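Local coordinates for hypothetical protein (PDB 2O3I) that is of unknown function but belongs to the S-Me-THD-like (DUF917) family, with an N-terminal and a C-terminal domain of that type, at residues Phe20-Gly25 against Pro317-Tyr322; Lys242-Met247 against Ser321-Gly326; Gly259-Gly264 against Lys352-Ala357. The protein carries 2 engineered substitutions. All blocks are in the same frame, centred on the assembly; numbering follows the deposited sequence.

Interaction 1. Residues Phe20-Gly25 against Pro317-Tyr322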
loop_
_atom_site.group_PDB
_atom_site.type_symbol
_atom_site.label_atom_id
_atom_site.label_comp_id
_atom_site.label_asym_id
_atom_site.label_seq_id
_atom_site.Cartn_x
_atom_site.Cartn_y
_atom_site.Cartn_z
ATOM N N PHE A 20 14.757 -23.989 -14.823
ATOM C CA PHE A 20 13.723 -23.402 -15.676
ATOM C C PHE A 20 13.319 -22.010 -15.174
ATOM O O PHE A 20 12.433 -21.370 -15.746
ATOM C CB PHE A 20 12.473 -24.308 -15.738
ATOM C CG PHE A 20 12.673 -25.575 -16.540
ATOM C CD1 PHE A 20 13.018 -25.515 -17.886
ATOM C CD2 PHE A 20 12.531 -26.829 -15.942
ATOM C CE1 PHE A 20 13.226 -26.682 -18.630
ATOM C CE2 PHE A 20 12.736 -28.000 -16.676
ATOM C CZ PHE A 20 13.087 -27.924 -18.026
ATOM N N GLY A 21 13.977 -21.542 -14.119
ATOM C CA GLY A 21 13.654 -20.236 -13.570
ATOM C C GLY A 21 14.357 -19.058 -14.230
ATOM O O GLY A 21 14.127 -17.905 -13.852
ATOM N N SER A 22 15.202 -19.340 -15.218
ATOM C CA SER A 22 15.949 -18.306 -15.935
ATOM C C SER A 22 16.693 -17.371 -14.968
ATOM O O SER A 22 16.658 -16.148 -15.120
ATOM C CB SER A 22 15.004 -17.493 -16.829
ATOM O OG SER A 22 15.723 -16.582 -17.651
ATOM N N GLY A 23 17.345 -17.958 -13.968
ATOM C CA GLY A 23 18.101 -17.179 -13.004
ATOM C C GLY A 23 17.333 -16.677 -11.793
ATOM O O GLY A 23 17.935 -16.369 -10.762
ATOM N N GLY A 24 16.014 -16.568 -11.914
ATOM C CA GLY A 24 15.215 -16.112 -10.793
ATOM C C GLY A 24 14.330 -17.224 -10.249
ATOM O O GLY A 24 14.693 -18.402 -10.305
ATOM N N GLY A 25 13.171 -16.855 -9.709
ATOM C CA GLY A 25 12.257 -17.857 -9.182
ATOM C C GLY A 25 12.471 -18.304 -7.741
ATOM O O GLY A 25 11.874 -19.287 -7.305
ATOM N N PRO A 317 11.724 -12.904 -23.779
ATOM C CA PRO A 317 11.231 -14.039 -22.991
ATOM C C PRO A 317 12.091 -15.297 -22.934
ATOM O O PRO A 317 11.873 -16.150 -22.082
ATOM C CB PRO A 317 9.859 -14.307 -23.603
ATOM C CG PRO A 317 10.070 -13.953 -25.045
ATOM C CD PRO A 317 10.832 -12.647 -24.927
ATOM N N ASP A 318 13.058 -15.433 -23.832
ATOM C CA ASP A 318 13.909 -16.615 -23.792
ATOM C C ASP A 318 14.592 -16.704 -22.433
ATOM O O ASP A 318 15.084 -15.703 -21.905
ATOM C CB ASP A 318 14.982 -16.581 -24.889
ATOM C CG ASP A 318 14.408 -16.754 -26.283
ATOM O OD1 ASP A 318 13.284 -17.286 -26.417
ATOM O OD2 ASP A 318 15.098 -16.375 -27.252
ATOM N N ALA A 319 14.616 -17.905 -21.868
ATOM C CA ALA A 319 15.251 -18.111 -20.578
ATOM C C ALA A 319 16.766 -18.164 -20.752
ATOM O O ALA A 319 17.274 -18.594 -21.788
ATOM C CB ALA A 319 14.756 -19.404 -19.947
ATOM N N ILE A 320 17.474 -17.722 -19.720
ATOM C CA ILE A 320 18.926 -17.711 -19.706
ATOM C C ILE A 320 19.276 -18.423 -18.420
ATOM O O ILE A 320 18.875 -17.986 -17.339
ATOM C CB ILE A 320 19.454 -16.260 -19.695
ATOM C CG1 ILE A 320 19.136 -15.607 -21.042
ATOM C CG2 ILE A 320 20.948 -16.235 -19.417
ATOM C CD1 ILE A 320 19.247 -14.089 -21.048
ATOM N N SER A 321 19.996 -19.534 -18.534
ATOM C CA SER A 321 20.348 -20.317 -17.355
ATOM C C SER A 321 21.782 -20.811 -17.348
ATOM O O SER A 321 22.355 -21.118 -18.392
ATOM C CB SER A 321 19.412 -21.524 -17.221
ATOM O OG SER A 321 18.080 -21.107 -17.027
ATOM N N TYR A 322 22.342 -20.910 -16.150
ATOM C CA TYR A 322 23.710 -21.361 -15.984
ATOM C C TYR A 322 23.758 -22.874 -15.824
ATOM O O TYR A 322 22.771 -23.512 -15.435
ATOM C CB TYR A 322 24.336 -20.743 -14.730
ATOM C CG TYR A 322 24.144 -19.254 -14.576
ATOM C CD1 TYR A 322 24.707 -18.359 -15.484
ATOM C CD2 TYR A 322 23.391 -18.741 -13.518
ATOM C CE1 TYR A 322 24.522 -16.987 -15.344
ATOM C CE2 TYR A 322 23.200 -17.374 -13.367
ATOM C CZ TYR A 322 23.764 -16.504 -14.284
ATOM O OH TYR A 322 23.549 -15.154 -14.158
#
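Ser-22 meets strand 319-324 with its side chain, from a type I' beta turn that runs from Gly-21 to Gly-24. The turn follows helix 10-19 in the S-Me-THD-like N-terminal region. The strand belongs to the antiparallel sheet of the C-terminal region. The turn is closed by its own backbone bond, Gly-24 N to Gly-21 O, 3.0 Å. Ser-22 is the first residue after helix 10-19 to leave helical backbone angles, with positive phi.

OG of Ser-22 lies anti to its own N (chi1 -173°), which carries the hydroxyl to the strand backbone. There Ser-22 OG accepts a nearly straight bond from Ile-320 N at 2.9 Å, with an N-H...O angle of 167°. The same hydroxyl has a weak bond with Ser-301 O of strand 301-306. Beside this bond, CB of Ser-22 rests against CB of Ala-319 at 3.7 Å. Both side chains are small, consistent with the close approach of the turn; the CA atoms of Ser-22 and Ala-319 are 4.7 Å apart.

Ser-321 sits on the other side of Ile-320 in the sequence. Its OG passes 3.7 Å from Ser-22 CA, but its hydrogen bond is to Phe-19 O, at the end of the helix before the turn. The Ile-320 side chain leads away from the turn to Val-295 and Val-355. Gly-23 has backbone angles that favour a residue without a side chain, and its N lies 3.7 Å from Ile-320 O. Ser-22 CA makes a CA-H...O contact with Ile-320 O at 3.3 Å.

Interaction 2. Residues Lys242-Met247 against Ser321-Gly326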
loop_
_atom_site.group_PDB
_atom_site.type_symbol
_atom_site.label_atom_id
_atom_site.label_comp_id
_atom_site.label_asym_id
_atom_site.label_seq_id
_atom_site.Cartn_x
_atom_site.Cartn_y
_atom_site.Cartn_z
ATOM N N LYS A 242 26.153 -33.959 -16.193
ATOM C CA LYS A 242 27.253 -33.237 -15.556
ATOM C C LYS A 242 27.993 -32.264 -16.480
ATOM O O LYS A 242 28.970 -31.634 -16.072
ATOM C CB LYS A 242 28.256 -34.244 -14.986
ATOM C CG LYS A 242 27.673 -35.260 -14.002
ATOM C CD LYS A 242 28.735 -36.278 -13.599
ATOM C CE LYS A 242 28.235 -37.247 -12.543
ATOM N NZ LYS A 242 27.906 -36.556 -11.266
ATOM N N THR A 243 27.537 -32.154 -17.721
ATOM C CA THR A 243 28.152 -31.256 -18.689
ATOM C C THR A 243 27.082 -30.474 -19.434
ATOM O O THR A 243 25.949 -30.942 -19.591
ATOM C CB THR A 243 28.969 -32.021 -19.747
ATOM O OG1 THR A 243 28.101 -32.912 -20.457
ATOM C CG2 THR A 243 30.094 -32.808 -19.103
ATOM N N ALA A 244 27.452 -29.288 -19.904
ATOM C CA ALA A 244 26.535 -28.446 -20.655
ATOM C C ALA A 244 25.993 -29.211 -21.864
ATOM O O ALA A 244 24.805 -29.132 -22.176
ATOM C CB ALA A 244 27.251 -27.169 -21.108
ATOM N N GLU A 245 26.867 -29.953 -22.540
ATOM C CA GLU A 245 26.472 -30.734 -23.710
ATOM C C GLU A 245 25.428 -31.775 -23.315
ATOM O O GLU A 245 24.439 -31.977 -24.017
ATOM C CB GLU A 245 27.682 -31.442 -24.315
ATOM C CG GLU A 245 27.394 -32.160 -25.625
ATOM C CD GLU A 245 28.598 -32.933 -26.150
ATOM O OE1 GLU A 245 29.729 -32.411 -26.045
ATOM O OE2 GLU A 245 28.414 -34.052 -26.677
ATOM N N ALA A 246 25.659 -32.437 -22.186
ATOM C CA ALA A 246 24.724 -33.443 -21.700
ATOM C C ALA A 246 23.384 -32.797 -21.354
ATOM O O ALA A 246 22.337 -33.409 -21.527
ATOM C CB ALA A 246 25.300 -34.147 -20.469
HETATM N N MSE A 247 23.416 -31.564 -20.859
HETATM C CA MSE A 247 22.179 -30.870 -20.504
HETATM C C MSE A 247 21.355 -30.636 -21.759
HETATM O O MSE A 247 20.151 -30.904 -21.782
HETATM C CB MSE A 247 22.489 -29.537 -19.807
HETATM C CG MSE A 247 21.278 -28.632 -19.593
HETATM SE SE MSE A 247 19.798 -29.477 -18.641
HETATM C CE MSE A 247 20.137 -28.762 -16.877
ATOM N N SER A 321 19.996 -19.534 -18.534
ATOM C CA SER A 321 20.348 -20.317 -17.355
ATOM C C SER A 321 21.782 -20.811 -17.348
ATOM O O SER A 321 22.355 -21.118 -18.392
ATOM C CB SER A 321 19.412 -21.524 -17.221
ATOM O OG SER A 321 18.080 -21.107 -17.027
ATOM N N TYR A 322 22.342 -20.910 -16.150
ATOM C CA TYR A 322 23.710 -21.361 -15.984
ATOM C C TYR A 322 23.758 -22.874 -15.824
ATOM O O TYR A 322 22.771 -23.512 -15.435
ATOM C CB TYR A 322 24.336 -20.743 -14.730
ATOM C CG TYR A 322 24.144 -19.254 -14.576
ATOM C CD1 TYR A 322 24.707 -18.359 -15.484
ATOM C CD2 TYR A 322 23.391 -18.741 -13.518
ATOM C CE1 TYR A 322 24.522 -16.987 -15.344
ATOM C CE2 TYR A 322 23.200 -17.374 -13.367
ATOM C CZ TYR A 322 23.764 -16.504 -14.284
ATOM O OH TYR A 322 23.549 -15.154 -14.158
ATOM N N PHE A 323 24.915 -23.434 -16.149
ATOM C CA PHE A 323 25.165 -24.845 -15.954
ATOM C C PHE A 323 26.619 -24.969 -15.535
ATOM O O PHE A 323 27.537 -24.680 -16.305
ATOM C CB PHE A 323 24.906 -25.700 -17.199
ATOM C CG PHE A 323 25.030 -27.177 -16.921
ATOM C CD1 PHE A 323 26.283 -27.798 -16.890
ATOM C CD2 PHE A 323 23.909 -27.920 -16.548
ATOM C CE1 PHE A 323 26.417 -29.130 -16.480
ATOM C CE2 PHE A 323 24.034 -29.259 -16.134
ATOM C CZ PHE A 323 25.290 -29.859 -16.099
ATOM N N VAL A 324 26.820 -25.379 -14.291
ATOM C CA VAL A 324 28.153 -25.545 -13.760
ATOM C C VAL A 324 28.549 -27.013 -13.900
ATOM O O VAL A 324 28.008 -27.888 -13.225
ATOM C CB VAL A 324 28.204 -25.116 -12.284
ATOM C CG1 VAL A 324 29.658 -25.029 -11.812
ATOM C CG2 VAL A 324 27.500 -23.773 -12.118
ATOM N N GLU A 325 29.493 -27.273 -14.796
ATOM C CA GLU A 325 29.961 -28.625 -15.041
ATOM C C GLU A 325 30.779 -29.157 -13.868
ATOM O O GLU A 325 31.214 -28.395 -13.000
ATOM C CB GLU A 325 30.794 -28.655 -16.322
ATOM C CG GLU A 325 30.000 -28.299 -17.570
ATOM C CD GLU A 325 30.810 -28.430 -18.846
ATOM O OE1 GLU A 325 30.198 -28.449 -19.938
ATOM O OE2 GLU A 325 32.056 -28.509 -18.759
ATOM N N GLY A 326 30.980 -30.473 -13.851
ATOM C CA GLY A 326 31.743 -31.101 -12.786
ATOM C C GLY A 326 30.877 -31.996 -11.923
ATOM O O GLY A 326 29.922 -32.602 -12.401
#
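Phe-323 and Glu-325 both reach the start of helix 244-255, each by its first torsion. In Phe-323 the ring carbon CG is anti to the backbone N (chi1 -174°), and the ring is laid against Lys-242, Thr-243 and Met-247. In Glu-325 CG is anti to the carbonyl carbon (chi1 -64°). The chain beyond is extended, and the carboxylate ends at the first turn of the helix.

There OE1 of Glu-325 accepts a nearly straight bond from Ala-244 N at 2.9 Å. The donor meets the anti side of OE1, 21° out of the carboxylate plane. This negative group at the N-terminal end of the helix is probably favoured by the helix dipole. CB of Ala-244 also lies close to OE1 of Glu-325, at 3.4 Å.

Thr-243 O lies over one face of the Phe-323 ring. Lys-242 C is at the ring edge, and Phe-323 CE1 comes 3.3 Å from Thr-243 C. At another part of the edge sits CE of Met-247, a selenomethionine, 3.9 Å from Phe-323 CD2. The Met-247 chain is bent so that CB and CE both touch this ring side. His-330 meets the Phe-323 ring with its plane almost parallel.

The backbones add a second tie. Gly-326 N donates to Lys-242 O at 3.2 Å. The Lys-242 side chain runs past Gly-326 O, and its NZ forms a salt bridge with Glu-327.

Thr-243 is the N-cap: its OG1 accepts from Ala-246 N at 3.0 Å. The arrangement is a capped helix N terminus docked on the end of a beta strand, with Glu-325, just past the strand, binding a first-turn amide.

Interaction 3. Residues Gly259-Gly264 against Lys352-Ala357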
loop_
_atom_site.group_PDB
_atom_site.type_symbol
_atom_site.label_atom_id
_atom_site.label_comp_id
_atom_site.label_asym_id
_atom_site.label_seq_id
_atom_site.Cartn_x
_atom_site.Cartn_y
_atom_site.Cartn_z
ATOM N N GLY A 259 17.546 -26.161 -26.573
ATOM C CA GLY A 259 18.253 -25.049 -25.970
ATOM C C GLY A 259 19.473 -24.682 -26.785
ATOM O O GLY A 259 19.948 -25.478 -27.595
ATOM N N LYS A 260 19.986 -23.475 -26.580
ATOM C CA LYS A 260 21.164 -23.040 -27.314
ATOM C C LYS A 260 22.310 -22.682 -26.371
ATOM O O LYS A 260 22.100 -22.023 -25.351
ATOM C CB LYS A 260 20.826 -21.834 -28.194
ATOM C CG LYS A 260 21.986 -21.387 -29.066
ATOM C CD LYS A 260 21.647 -20.156 -29.896
ATOM C CE LYS A 260 22.862 -19.692 -30.692
ATOM N NZ LYS A 260 22.602 -18.424 -31.428
ATOM N N LEU A 261 23.514 -23.134 -26.708
ATOM C CA LEU A 261 24.689 -22.832 -25.899
ATOM C C LEU A 261 25.102 -21.409 -26.275
ATOM O O LEU A 261 25.591 -21.167 -27.378
ATOM C CB LEU A 261 25.836 -23.792 -26.227
ATOM C CG LEU A 261 26.878 -24.147 -25.154
ATOM C CD1 LEU A 261 28.040 -24.841 -25.835
ATOM C CD2 LEU A 261 27.370 -22.923 -24.418
ATOM N N LEU A 262 24.894 -20.466 -25.365
ATOM C CA LEU A 262 25.250 -19.082 -25.633
ATOM C C LEU A 262 26.717 -18.786 -25.373
ATOM O O LEU A 262 27.334 -18.017 -26.106
ATOM C CB LEU A 262 24.421 -18.137 -24.770
ATOM C CG LEU A 262 22.906 -18.160 -24.889
ATOM C CD1 LEU A 262 22.345 -17.113 -23.940
ATOM C CD2 LEU A 262 22.481 -17.879 -26.319
ATOM N N PHE A 263 27.282 -19.395 -24.338
ATOM C CA PHE A 263 28.668 -19.108 -24.000
ATOM C C PHE A 263 29.298 -20.151 -23.077
ATOM O O PHE A 263 28.611 -20.789 -22.275
ATOM C CB PHE A 263 28.707 -17.717 -23.352
ATOM C CG PHE A 263 30.084 -17.195 -23.065
ATOM C CD1 PHE A 263 30.702 -17.448 -21.844
ATOM C CD2 PHE A 263 30.745 -16.399 -23.999
ATOM C CE1 PHE A 263 31.957 -16.906 -21.554
ATOM C CE2 PHE A 263 31.998 -15.855 -23.722
ATOM C CZ PHE A 263 32.606 -16.108 -22.498
ATOM N N GLY A 264 30.610 -20.319 -23.209
ATOM C CA GLY A 264 31.342 -21.259 -22.375
ATOM C C GLY A 264 31.321 -22.717 -22.800
ATOM O O GLY A 264 31.087 -23.019 -23.970
ATOM N N LYS A 352 33.915 -24.959 -14.316
ATOM C CA LYS A 352 33.546 -24.275 -15.547
ATOM C C LYS A 352 32.033 -24.158 -15.677
ATOM O O LYS A 352 31.310 -25.155 -15.596
ATOM C CB LYS A 352 34.126 -25.014 -16.749
ATOM N N ALA A 353 31.565 -22.931 -15.882
ATOM C CA ALA A 353 30.143 -22.655 -16.017
ATOM C C ALA A 353 29.766 -22.229 -17.435
ATOM O O ALA A 353 30.535 -21.556 -18.126
ATOM C CB ALA A 353 29.734 -21.573 -15.028
ATOM N N ALA A 354 28.570 -22.624 -17.859
ATOM C CA ALA A 354 28.073 -22.280 -19.179
ATOM C C ALA A 354 26.772 -21.501 -19.055
ATOM O O ALA A 354 26.128 -21.502 -18.004
ATOM C CB ALA A 354 27.840 -23.534 -19.995
ATOM N N VAL A 355 26.397 -20.837 -20.138
ATOM C CA VAL A 355 25.166 -20.069 -20.183
ATOM C C VAL A 355 24.319 -20.678 -21.290
ATOM O O VAL A 355 24.742 -20.748 -22.450
ATOM C CB VAL A 355 25.435 -18.586 -20.498
ATOM C CG1 VAL A 355 24.122 -17.811 -20.507
ATOM C CG2 VAL A 355 26.411 -18.002 -19.472
ATOM N N ILE A 356 23.127 -21.137 -20.920
ATOM C CA ILE A 356 22.214 -21.755 -21.865
ATOM C C ILE A 356 20.942 -20.938 -22.028
ATOM O O ILE A 356 20.390 -20.420 -21.059
ATOM C CB ILE A 356 21.840 -23.189 -21.412
ATOM C CG1 ILE A 356 23.084 -24.081 -21.467
ATOM C CG2 ILE A 356 20.741 -23.764 -22.306
ATOM C CD1 ILE A 356 22.871 -25.493 -20.937
ATOM N N ALA A 357 20.494 -20.809 -23.271
ATOM C CA ALA A 357 19.271 -20.081 -23.556
ATOM C C ALA A 357 18.204 -21.105 -23.916
ATOM O O ALA A 357 18.471 -22.080 -24.615
ATOM C CB ALA A 357 19.486 -19.109 -24.713
#
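Leu-262 is the bump that fills the hollow between Val-355 and Ala-357. Its CG and both methyls lie about 3.6 Å from CB of Ala-357, whose small side chain leaves room for the isobutyl group. CD1 of Leu-262 also touches CG1 of Val-355 at 3.9 Å, and these two side chains meet at a slant.

Leu-262 can point at the strand because the register shifts there. Leu-262 and Phe-263 both face Val-355, which is a classic beta bulge. Val-355 O accepts both amides of the bulge, Leu-262 N at 2.9 Å and Phe-263 N weakly at 3.4 Å. Val-355 N donates back to Phe-263 O at 3.1 Å.

Before the bulge the pairing is regular and antiparallel. Lys-260 and Ala-357 form a hydrogen-bonded pair with two bonds, Ala-357 N to Lys-260 O being the straighter at 175°. Leu-261 pairs with Ile-356 on the sheet face away from Val-355. CD2 of Leu-261 lies 3.9 Å from Val-355 O. At the far end Gly-264 CA lies 4.3 Å from Ala-353 O. The positive phi of Gly-264 suits a residue without a side chain.

The chain turns a corner at Phe-263, and the ring of Phe-263 leads away to Leu-286 and Asp-288. Strand 352-358 is flanked by 260-262 and 266-268 on one edge and by 319-324 on the other. Ile-356 packs on Met-247 and Leu-248 of helix 244-255, while Leu-262 and Ala-357 both touch Ala-314 of strand 314-315.

How the interactions relate
From the N terminus, the chain leaves helix 10-19 and makes the turn of interaction 1. It returns to that turn almost 300 residues later, on strand 319-324, so this contact closes the longest loop and ties the N-terminal region to the C-terminal sheet. Interaction 2 closes a much shorter loop, from the start of helix 244-255, that ends on the same strand, overlapping interaction 1 at Ser-321 and Tyr-322. Interaction 3 begins just after that helix and ends on strand 352-358, so it crosses both others. Strands 319-324 and 352-358 are neighbours, joined by Ser-321 O to Ile-356 N and Phe-323 O to Ala-354 N, both probable hydrogen bonds.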